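Local coordinates for putative peptidase (Chlamydophila abortus, PDB 3CE2), which is a putative zinc-dependent oligopeptidase of the M3B (PepF) family and probably cleaves a variety of small bioactive peptides, at residues W24-L29 and H94-T99; L70-T75 and S122-A127; I285-K290 and E590-A595. One frame throughout, in Å; residues are numbered along the deposited sequence.

Contact 1: W24-L29 and H94-T99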
loop_
_atom_site.group_PDB
_atom_site.type_symbol
_atom_site.label_atom_id
_atom_site.label_comp_id
_atom_site.label_asym_id
_atom_site.label_seq_id
_atom_site.Cartn_x
_atom_site.Cartn_y
_atom_site.Cartn_z
ATOM N N TRP A 24 -4.964 4.424 -23.999
ATOM C CA TRP A 24 -4.496 5.649 -23.470
ATOM C C TRP A 24 -3.706 6.342 -24.564
ATOM O O TRP A 24 -3.247 5.700 -25.520
ATOM C CB TRP A 24 -3.659 5.446 -22.204
ATOM C CG TRP A 24 -2.590 4.424 -22.280
ATOM C CD1 TRP A 24 -1.872 4.048 -23.380
ATOM C CD2 TRP A 24 -2.082 3.657 -21.185
ATOM N NE1 TRP A 24 -0.960 3.083 -23.039
ATOM C CE2 TRP A 24 -1.070 2.819 -21.698
ATOM C CE3 TRP A 24 -2.393 3.592 -19.819
ATOM C CZ2 TRP A 24 -0.363 1.924 -20.894
ATOM C CZ3 TRP A 24 -1.686 2.705 -19.017
ATOM C CH2 TRP A 24 -0.682 1.885 -19.559
ATOM N N ASP A 25 -3.589 7.666 -24.410
ATOM C CA ASP A 25 -2.865 8.532 -25.323
ATOM C C ASP A 25 -1.611 9.037 -24.637
ATOM O O ASP A 25 -1.654 9.954 -23.803
ATOM C CB ASP A 25 -3.742 9.707 -25.762
ATOM C CG ASP A 25 -2.966 10.758 -26.572
ATOM O OD1 ASP A 25 -1.832 10.496 -27.021
ATOM O OD2 ASP A 25 -3.501 11.864 -26.759
ATOM N N ILE A 26 -0.492 8.437 -25.017
ATOM C CA ILE A 26 0.784 8.735 -24.415
ATOM C C ILE A 26 1.606 9.691 -25.266
ATOM O O ILE A 26 2.765 9.946 -24.963
ATOM C CB ILE A 26 1.578 7.444 -24.231
ATOM C CG1 ILE A 26 1.775 6.756 -25.593
ATOM C CG2 ILE A 26 0.859 6.511 -23.237
ATOM C CD1 ILE A 26 2.843 5.683 -25.582
ATOM N N THR A 27 1.021 10.214 -26.335
ATOM C CA THR A 27 1.727 11.169 -27.196
ATOM C C THR A 27 2.120 12.475 -26.486
ATOM O O THR A 27 3.188 13.003 -26.765
ATOM C CB THR A 27 0.950 11.484 -28.506
ATOM O OG1 THR A 27 -0.393 11.856 -28.185
ATOM C CG2 THR A 27 0.903 10.267 -29.425
ATOM N N PRO A 28 1.275 13.000 -25.561
ATOM C CA PRO A 28 1.733 14.161 -24.756
ATOM C C PRO A 28 3.113 13.980 -24.112
ATOM O O PRO A 28 3.790 14.970 -23.837
ATOM C CB PRO A 28 0.660 14.290 -23.677
ATOM C CG PRO A 28 -0.590 13.761 -24.333
ATOM C CD PRO A 28 -0.113 12.616 -25.217
ATOM N N LEU A 29 3.542 12.747 -23.873
ATOM C CA LEU A 29 4.897 12.522 -23.382
ATOM C C LEU A 29 5.890 12.628 -24.530
ATOM O O LEU A 29 6.788 13.476 -24.528
ATOM C CB LEU A 29 5.016 11.157 -22.728
ATOM C CG LEU A 29 4.575 11.114 -21.274
ATOM C CD1 LEU A 29 3.896 9.823 -21.002
ATOM C CD2 LEU A 29 5.775 11.248 -20.369
ATOM N N HIS A 94 5.746 -0.754 -23.003
ATOM C CA HIS A 94 5.970 -2.143 -22.682
ATOM C C HIS A 94 4.729 -2.857 -22.172
ATOM O O HIS A 94 4.501 -4.007 -22.494
ATOM C CB HIS A 94 7.099 -2.233 -21.654
ATOM C CG HIS A 94 7.301 -3.599 -21.078
ATOM N ND1 HIS A 94 7.755 -4.666 -21.825
ATOM C CD2 HIS A 94 7.145 -4.066 -19.814
ATOM C CE1 HIS A 94 7.865 -5.729 -21.046
ATOM N NE2 HIS A 94 7.501 -5.393 -19.820
ATOM N N ASP A 95 3.915 -2.190 -21.368
ATOM C CA ASP A 95 2.792 -2.868 -20.751
ATOM C C ASP A 95 1.639 -3.093 -21.717
ATOM O O ASP A 95 0.723 -3.890 -21.446
ATOM C CB ASP A 95 2.329 -2.109 -19.516
ATOM C CG ASP A 95 3.243 -2.324 -18.325
ATOM O OD1 ASP A 95 4.130 -3.202 -18.407
ATOM O OD2 ASP A 95 3.078 -1.614 -17.309
ATOM N N GLN A 96 1.676 -2.394 -22.848
ATOM C CA GLN A 96 0.666 -2.601 -23.888
ATOM C C GLN A 96 0.766 -3.997 -24.503
ATOM O O GLN A 96 -0.248 -4.572 -24.916
ATOM C CB GLN A 96 0.804 -1.542 -24.973
ATOM C CG GLN A 96 0.205 -0.228 -24.568
ATOM C CD GLN A 96 0.737 0.947 -25.361
ATOM O OE1 GLN A 96 0.364 2.081 -25.102
ATOM N NE2 GLN A 96 1.619 0.686 -26.309
ATOM N N ASP A 97 1.998 -4.519 -24.538
ATOM C CA ASP A 97 2.337 -5.826 -25.114
ATOM C C ASP A 97 3.695 -6.289 -24.571
ATOM O O ASP A 97 4.739 -5.857 -25.027
ATOM C CB ASP A 97 2.354 -5.742 -26.645
ATOM C CG ASP A 97 2.796 -7.046 -27.310
ATOM O OD1 ASP A 97 3.014 -8.078 -26.614
ATOM O OD2 ASP A 97 2.939 -7.021 -28.556
ATOM N N ILE A 98 3.684 -7.172 -23.587
ATOM C CA ILE A 98 4.892 -7.386 -22.793
ATOM C C ILE A 98 5.966 -8.219 -23.494
ATOM O O ILE A 98 7.107 -8.314 -23.028
ATOM C CB ILE A 98 4.555 -7.935 -21.404
ATOM C CG1 ILE A 98 3.949 -9.342 -21.507
ATOM C CG2 ILE A 98 3.585 -6.965 -20.681
ATOM C CD1 ILE A 98 3.588 -9.968 -20.123
ATOM N N THR A 99 5.607 -8.797 -24.633
ATOM C CA THR A 99 6.558 -9.608 -25.383
ATOM C C THR A 99 7.231 -8.835 -26.511
ATOM O O THR A 99 8.255 -9.259 -27.023
ATOM C CB THR A 99 5.898 -10.818 -26.012
ATOM O OG1 THR A 99 5.134 -10.381 -27.139
ATOM C CG2 THR A 99 5.015 -11.548 -25.001
#
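One side-chain hydrogen bond, from the indole N-H of Trp24 to the amide oxygen of Gln96, joins these two segments almost by itself; even the nearest CA atoms, those of Trp24 and Gln96, are 9.7 Å apart. It ties an N-terminal loop to the last turn of helix 66-96 in the mostly helical fold of this M3-type peptidase. Trp24 NE1 lies 2.6 Å from Gln96 OE1, with an N-H...O angle of 160°. The oxygen meets the indole at its edge, in the ring plane, and the donor in turn sits in the carbonyl plane of the amide on a lone pair; an indole N-H donor is consistent with the oxygen end of the amide facing it. The two planes are nevertheless turned 45° against each other. Gln96 spans the gap because its CG is anti to the carbonyl carbon (chi1 -79°) and the chain beyond it runs extended. Around the bond, Trp24 also packs on Leu92 and on Leu387 of strand 385-387, while its backbone N binds Asp363. Next to Gln96, Asp95 forms a salt bridge with Arg371 and a hydrogen bond with Tyr375. Ile26 comes in loosely beside the same amide, its CD1 4.4 Å from Gln96 OE1.

Contact 2: L70-T75 and S122-A127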
loop_
_atom_site.group_PDB
_atom_site.type_symbol
_atom_site.label_atom_id
_atom_site.label_comp_id
_atom_site.label_asym_id
_atom_site.label_seq_id
_atom_site.Cartn_x
_atom_site.Cartn_y
_atom_site.Cartn_z
ATOM N N LEU A 70 22.103 24.441 -3.583
ATOM C CA LEU A 70 20.929 24.738 -4.368
ATOM C C LEU A 70 21.194 24.329 -5.805
ATOM O O LEU A 70 20.331 23.776 -6.475
ATOM C CB LEU A 70 20.571 26.214 -4.295
ATOM C CG LEU A 70 19.648 26.624 -5.451
ATOM C CD1 LEU A 70 18.210 26.177 -5.209
ATOM C CD2 LEU A 70 19.702 28.098 -5.653
ATOM N N SER A 71 22.399 24.601 -6.273
ATOM C CA SER A 71 22.786 24.211 -7.619
ATOM C C SER A 71 22.711 22.683 -7.832
ATOM O O SER A 71 22.159 22.217 -8.832
ATOM C CB SER A 71 24.193 24.707 -7.914
ATOM O OG SER A 71 24.538 24.387 -9.245
ATOM N N LEU A 72 23.272 21.925 -6.890
ATOM C CA LEU A 72 23.189 20.468 -6.873
ATOM C C LEU A 72 21.753 19.935 -6.997
ATOM O O LEU A 72 21.413 19.243 -7.972
ATOM C CB LEU A 72 23.808 19.955 -5.586
ATOM C CG LEU A 72 23.631 18.469 -5.347
ATOM C CD1 LEU A 72 24.068 17.729 -6.584
ATOM C CD2 LEU A 72 24.455 18.027 -4.141
ATOM N N LEU A 73 20.919 20.268 -6.011
ATOM C CA LEU A 73 19.516 19.880 -6.007
ATOM C C LEU A 73 18.855 20.241 -7.335
ATOM O O LEU A 73 18.186 19.424 -7.948
ATOM C CB LEU A 73 18.773 20.594 -4.879
ATOM C CG LEU A 73 19.270 20.371 -3.459
ATOM C CD1 LEU A 73 18.359 21.079 -2.483
ATOM C CD2 LEU A 73 19.343 18.883 -3.122
ATOM N N THR A 74 19.036 21.481 -7.760
ATOM C CA THR A 74 18.408 22.005 -8.951
ATOM C C THR A 74 18.694 21.101 -10.144
ATOM O O THR A 74 17.828 20.830 -10.986
ATOM C CB THR A 74 18.943 23.447 -9.212
ATOM O OG1 THR A 74 18.235 24.353 -8.360
ATOM C CG2 THR A 74 18.763 23.892 -10.662
ATOM N N THR A 75 19.924 20.627 -10.189
ATOM C CA THR A 75 20.429 19.945 -11.344
ATOM C C THR A 75 20.043 18.496 -11.281
ATOM O O THR A 75 19.764 17.883 -12.305
ATOM C CB THR A 75 21.950 20.049 -11.396
ATOM O OG1 THR A 75 22.300 21.385 -11.778
ATOM C CG2 THR A 75 22.510 19.070 -12.394
ATOM N N SER A 122 25.207 8.577 -5.722
ATOM C CA SER A 122 25.141 7.851 -4.457
ATOM C C SER A 122 25.886 8.556 -3.326
ATOM O O SER A 122 25.726 8.198 -2.163
ATOM C CB SER A 122 25.727 6.453 -4.639
ATOM O OG SER A 122 27.048 6.547 -5.155
ATOM N N TRP A 123 26.708 9.545 -3.664
ATOM C CA TRP A 123 27.572 10.192 -2.670
ATOM C C TRP A 123 26.827 11.263 -1.894
ATOM O O TRP A 123 27.181 11.586 -0.756
ATOM C CB TRP A 123 28.769 10.828 -3.358
ATOM C CG TRP A 123 28.380 11.873 -4.380
ATOM C CD1 TRP A 123 28.119 11.670 -5.703
ATOM C CD2 TRP A 123 28.224 13.285 -4.155
ATOM N NE1 TRP A 123 27.824 12.866 -6.323
ATOM C CE2 TRP A 123 27.873 13.871 -5.395
ATOM C CE3 TRP A 123 28.329 14.105 -3.023
ATOM C CZ2 TRP A 123 27.636 15.247 -5.538
ATOM C CZ3 TRP A 123 28.093 15.472 -3.170
ATOM C CH2 TRP A 123 27.749 16.027 -4.417
ATOM N N VAL A 124 25.794 11.795 -2.540
ATOM C CA VAL A 124 24.968 12.877 -2.029
ATOM C C VAL A 124 24.361 12.642 -0.640
ATOM O O VAL A 124 24.721 13.308 0.332
ATOM C CB VAL A 124 23.874 13.196 -3.050
ATOM C CG1 VAL A 124 22.814 14.089 -2.454
ATOM C CG2 VAL A 124 24.503 13.821 -4.280
ATOM N N GLN A 125 23.452 11.692 -0.521
ATOM C CA GLN A 125 22.864 11.461 0.788
ATOM C C GLN A 125 23.865 11.409 1.970
ATOM O O GLN A 125 23.651 12.061 2.989
ATOM C CB GLN A 125 21.961 10.238 0.793
ATOM C CG GLN A 125 21.846 9.650 2.191
ATOM C CD GLN A 125 20.425 9.377 2.572
ATOM O OE1 GLN A 125 19.499 9.754 1.859
ATOM N NE2 GLN A 125 20.235 8.737 3.707
ATOM N N PRO A 126 24.950 10.625 1.855
ATOM C CA PRO A 126 25.796 10.553 3.051
ATOM C C PRO A 126 26.675 11.791 3.268
ATOM O O PRO A 126 27.062 12.068 4.412
ATOM C CB PRO A 126 26.655 9.293 2.819
ATOM C CG PRO A 126 26.692 9.119 1.355
ATOM C CD PRO A 126 25.461 9.788 0.755
ATOM N N ALA A 127 26.991 12.527 2.200
ATOM C CA ALA A 127 27.739 13.785 2.363
ATOM C C ALA A 127 26.904 14.801 3.142
ATOM O O ALA A 127 27.443 15.548 3.962
ATOM C CB ALA A 127 28.149 14.367 1.018
#
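Leu70 O is gripped twice, by Thr74 N and by Thr74 OG1, each at 2.9 Å, in the helical turn that brings Leu72 against Trp123 and Val124. The two donors reach the carbonyl from opposite faces of its plane, and the hydroxyl stands well above that plane, 39° out of it, not on a lone pair. One residue on, Thr75 OG1 donates to Ser71 O at 3.1 Å, so two successive threonines turn their hydroxyls back onto their own helix.

The contact itself is apolar and rests on one methyl group. Leu72 has CG anti to its backbone N (chi1 172°), which sends CD2 out to within 3.9 Å of Trp123 CH2, at the far corner of the six-membered ring. The methyl approaches the indole obliquely, the two side chains coming from opposite directions. Helix 66-96 is thereby packed against the beginning of helix 124-129, in the N-terminal helical part of this M3-family protein. Val124 takes part in two ways: its CG2 lies 4.2 Å from Leu72 CD2 and also 3.5 Å above one face of the Trp123 ring, over its centre. At the other end of the indole, Trp123 NE1 is hydrogen-bonded to Leu56 O, which anchors the ring in the loop preceding helix 66-96. The Trp123 side chain also touches Ala58, and Leu73 packs on Tyr151 and Leu152 of helix 149-156.

Contact 3: I285-K290 and E590-A595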
loop_
_atom_site.group_PDB
_atom_site.type_symbol
_atom_site.label_atom_id
_atom_site.label_comp_id
_atom_site.label_asym_id
_atom_site.label_seq_id
_atom_site.Cartn_x
_atom_site.Cartn_y
_atom_site.Cartn_z
ATOM N N ILE A 285 -3.184 0.474 18.555
ATOM C CA ILE A 285 -3.381 -0.875 19.084
ATOM C C ILE A 285 -4.355 -0.903 20.276
ATOM O O ILE A 285 -5.260 -1.754 20.337
ATOM C CB ILE A 285 -2.044 -1.513 19.511
ATOM C CG1 ILE A 285 -1.170 -1.792 18.287
ATOM C CG2 ILE A 285 -2.302 -2.799 20.274
ATOM C CD1 ILE A 285 0.293 -1.989 18.625
ATOM N N ASP A 286 -4.175 0.031 21.216
ATOM C CA ASP A 286 -4.999 0.050 22.414
ATOM C C ASP A 286 -6.447 0.340 22.042
ATOM O O ASP A 286 -7.363 -0.404 22.427
ATOM C CB ASP A 286 -4.452 1.025 23.462
ATOM C CG ASP A 286 -2.969 0.721 23.850
ATOM O OD1 ASP A 286 -2.504 -0.426 23.647
ATOM O OD2 ASP A 286 -2.247 1.626 24.354
ATOM N N ILE A 287 -6.673 1.387 21.260
ATOM C CA ILE A 287 -8.053 1.746 20.935
ATOM C C ILE A 287 -8.742 0.630 20.162
ATOM O O ILE A 287 -9.901 0.313 20.415
ATOM C CB ILE A 287 -8.173 3.099 20.188
ATOM C CG1 ILE A 287 -8.494 4.224 21.170
ATOM C CG2 ILE A 287 -9.338 3.069 19.273
ATOM C CD1 ILE A 287 -7.323 4.642 22.083
ATOM N N VAL A 288 -8.016 0.017 19.234
ATOM C CA VAL A 288 -8.595 -1.034 18.431
ATOM C C VAL A 288 -8.978 -2.235 19.294
ATOM O O VAL A 288 -10.089 -2.741 19.179
ATOM C CB VAL A 288 -7.679 -1.439 17.270
ATOM C CG1 VAL A 288 -8.176 -2.717 16.651
ATOM C CG2 VAL A 288 -7.686 -0.351 16.214
ATOM N N LYS A 289 -8.080 -2.675 20.172
ATOM C CA LYS A 289 -8.422 -3.749 21.110
ATOM C C LYS A 289 -9.660 -3.421 21.940
ATOM O O LYS A 289 -10.516 -4.274 22.128
ATOM C CB LYS A 289 -7.267 -4.042 22.058
ATOM C CG LYS A 289 -6.113 -4.758 21.409
ATOM C CD LYS A 289 -5.003 -5.039 22.420
ATOM C CE LYS A 289 -3.803 -5.666 21.728
ATOM N NZ LYS A 289 -2.777 -6.102 22.718
ATOM N N LYS A 290 -9.758 -2.190 22.446
ATOM C CA LYS A 290 -10.945 -1.817 23.202
ATOM C C LYS A 290 -12.203 -1.787 22.347
ATOM O O LYS A 290 -13.289 -1.653 22.898
ATOM C CB LYS A 290 -10.787 -0.475 23.896
ATOM C CG LYS A 290 -9.820 -0.447 25.073
ATOM C CD LYS A 290 -9.805 0.956 25.626
ATOM C CE LYS A 290 -8.402 1.397 25.982
ATOM N NZ LYS A 290 -8.150 2.815 25.573
ATOM N N GLU A 590 -9.887 11.340 17.538
ATOM C CA GLU A 590 -11.017 11.716 16.686
ATOM C C GLU A 590 -11.108 10.923 15.370
ATOM O O GLU A 590 -12.161 10.365 15.044
ATOM C CB GLU A 590 -11.018 13.224 16.418
ATOM C CG GLU A 590 -11.226 14.085 17.681
ATOM C CD GLU A 590 -10.264 15.285 17.770
ATOM O OE1 GLU A 590 -10.177 16.082 16.811
ATOM O OE2 GLU A 590 -9.586 15.439 18.810
ATOM N N PRO A 591 -10.013 10.868 14.600
ATOM C CA PRO A 591 -10.163 10.187 13.331
ATOM C C PRO A 591 -10.619 8.737 13.524
ATOM O O PRO A 591 -11.516 8.272 12.818
ATOM C CB PRO A 591 -8.752 10.248 12.738
ATOM C CG PRO A 591 -8.146 11.441 13.383
ATOM C CD PRO A 591 -8.647 11.378 14.785
ATOM N N ILE A 592 -10.035 8.023 14.479
ATOM C CA ILE A 592 -10.460 6.640 14.648
ATOM C C ILE A 592 -11.906 6.502 15.134
ATOM O O ILE A 592 -12.581 5.524 14.820
ATOM C CB ILE A 592 -9.511 5.817 15.501
ATOM C CG1 ILE A 592 -9.791 4.337 15.241
ATOM C CG2 ILE A 592 -9.656 6.199 16.952
ATOM C CD1 ILE A 592 -8.831 3.377 15.902
ATOM N N GLN A 593 -12.400 7.494 15.860
ATOM C CA GLN A 593 -13.783 7.449 16.304
ATOM C C GLN A 593 -14.728 7.684 15.148
ATOM O O GLN A 593 -15.802 7.068 15.072
ATOM C CB GLN A 593 -14.024 8.450 17.423
ATOM C CG GLN A 593 -13.327 8.037 18.693
ATOM C CD GLN A 593 -13.804 8.824 19.893
ATOM O OE1 GLN A 593 -13.885 10.054 19.852
ATOM N NE2 GLN A 593 -14.125 8.108 20.978
ATOM N N LYS A 594 -14.314 8.554 14.229
ATOM C CA LYS A 594 -15.103 8.793 13.019
ATOM C C LYS A 594 -15.141 7.527 12.150
ATOM O O LYS A 594 -16.160 7.199 11.529
ATOM C CB LYS A 594 -14.531 9.978 12.233
ATOM C CG LYS A 594 -15.036 11.346 12.667
ATOM C CD LYS A 594 -16.549 11.391 12.518
ATOM C CE LYS A 594 -17.111 12.796 12.556
ATOM N NZ LYS A 594 -18.605 12.716 12.518
ATOM N N ALA A 595 -14.029 6.804 12.114
ATOM C CA ALA A 595 -13.982 5.554 11.382
ATOM C C ALA A 595 -14.963 4.574 11.997
ATOM O O ALA A 595 -15.812 4.010 11.310
ATOM C CB ALA A 595 -12.571 4.982 11.413
#
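Apolar packing between Ile592 and the pair Ile287 and Val288 makes up the whole of this contact between two helices, whose closest CA atoms, those of Ile287 and Ile592, are 8.3 Å apart. The Ile592 side chain is stretched out, with CG1 anti to the backbone N (chi1 -162°) and CD1 continuing the extended line (chi2 174°). This carries CD1 across to two neighbouring residues at once: it meets Ile287 CG2 at 3.4 Å and Val288 CG2 at 3.9 Å. A shorter branch adds a second touch, Ile592 CG2 lying 3.9 Å from Ile287 CG2. The isoleucines slide past each other in opposite directions, whereas Val288 crosses Ile592 at about a right angle.

Backbone hydrogen bonds stay within each helix. Lys289 N binds Ile285 O at 3.0 Å on one side, and Ala595 N binds Pro591 O at 3.0 Å on the other, keeping the interacting residues on regular turns.

Two lysines have acidic partners beyond the contact: Lys594 NZ forms a salt bridge with Glu556, and Lys289 NZ a long, weak ion pair with Glu507.

Both segments fall within the M3 peptidase family region, and the contact brings helix 278-289 against the start of helix 590-607. Ile592 also packs on Ile543 of helix 536-553, while Val288 rests on Phe470 and Val473 of helix 451-487 and on Phe508 of helix 494-509.

In the fold
Helix 66-96 links contacts 1 and 2: contact 2 uses a turn near its start and contact 1 its final turn, with centres 32 Å apart and nearest atoms about 17 Å apart. Their segments alternate along the chain, in the order 24-29, 70-75, 94-99, 122-127, so the two crossing connections fasten one long helix at two places. Contact 3 follows in series, far later, and joins helices 278-289 and 590-607 across some 300 residues. Its centre lies 43 Å from that of contact 1, on the opposite side of the chain's centre, and 42 Å from that of contact 2. All three are structural packing away from the zinc sites, including that of His402, His406 and Glu430.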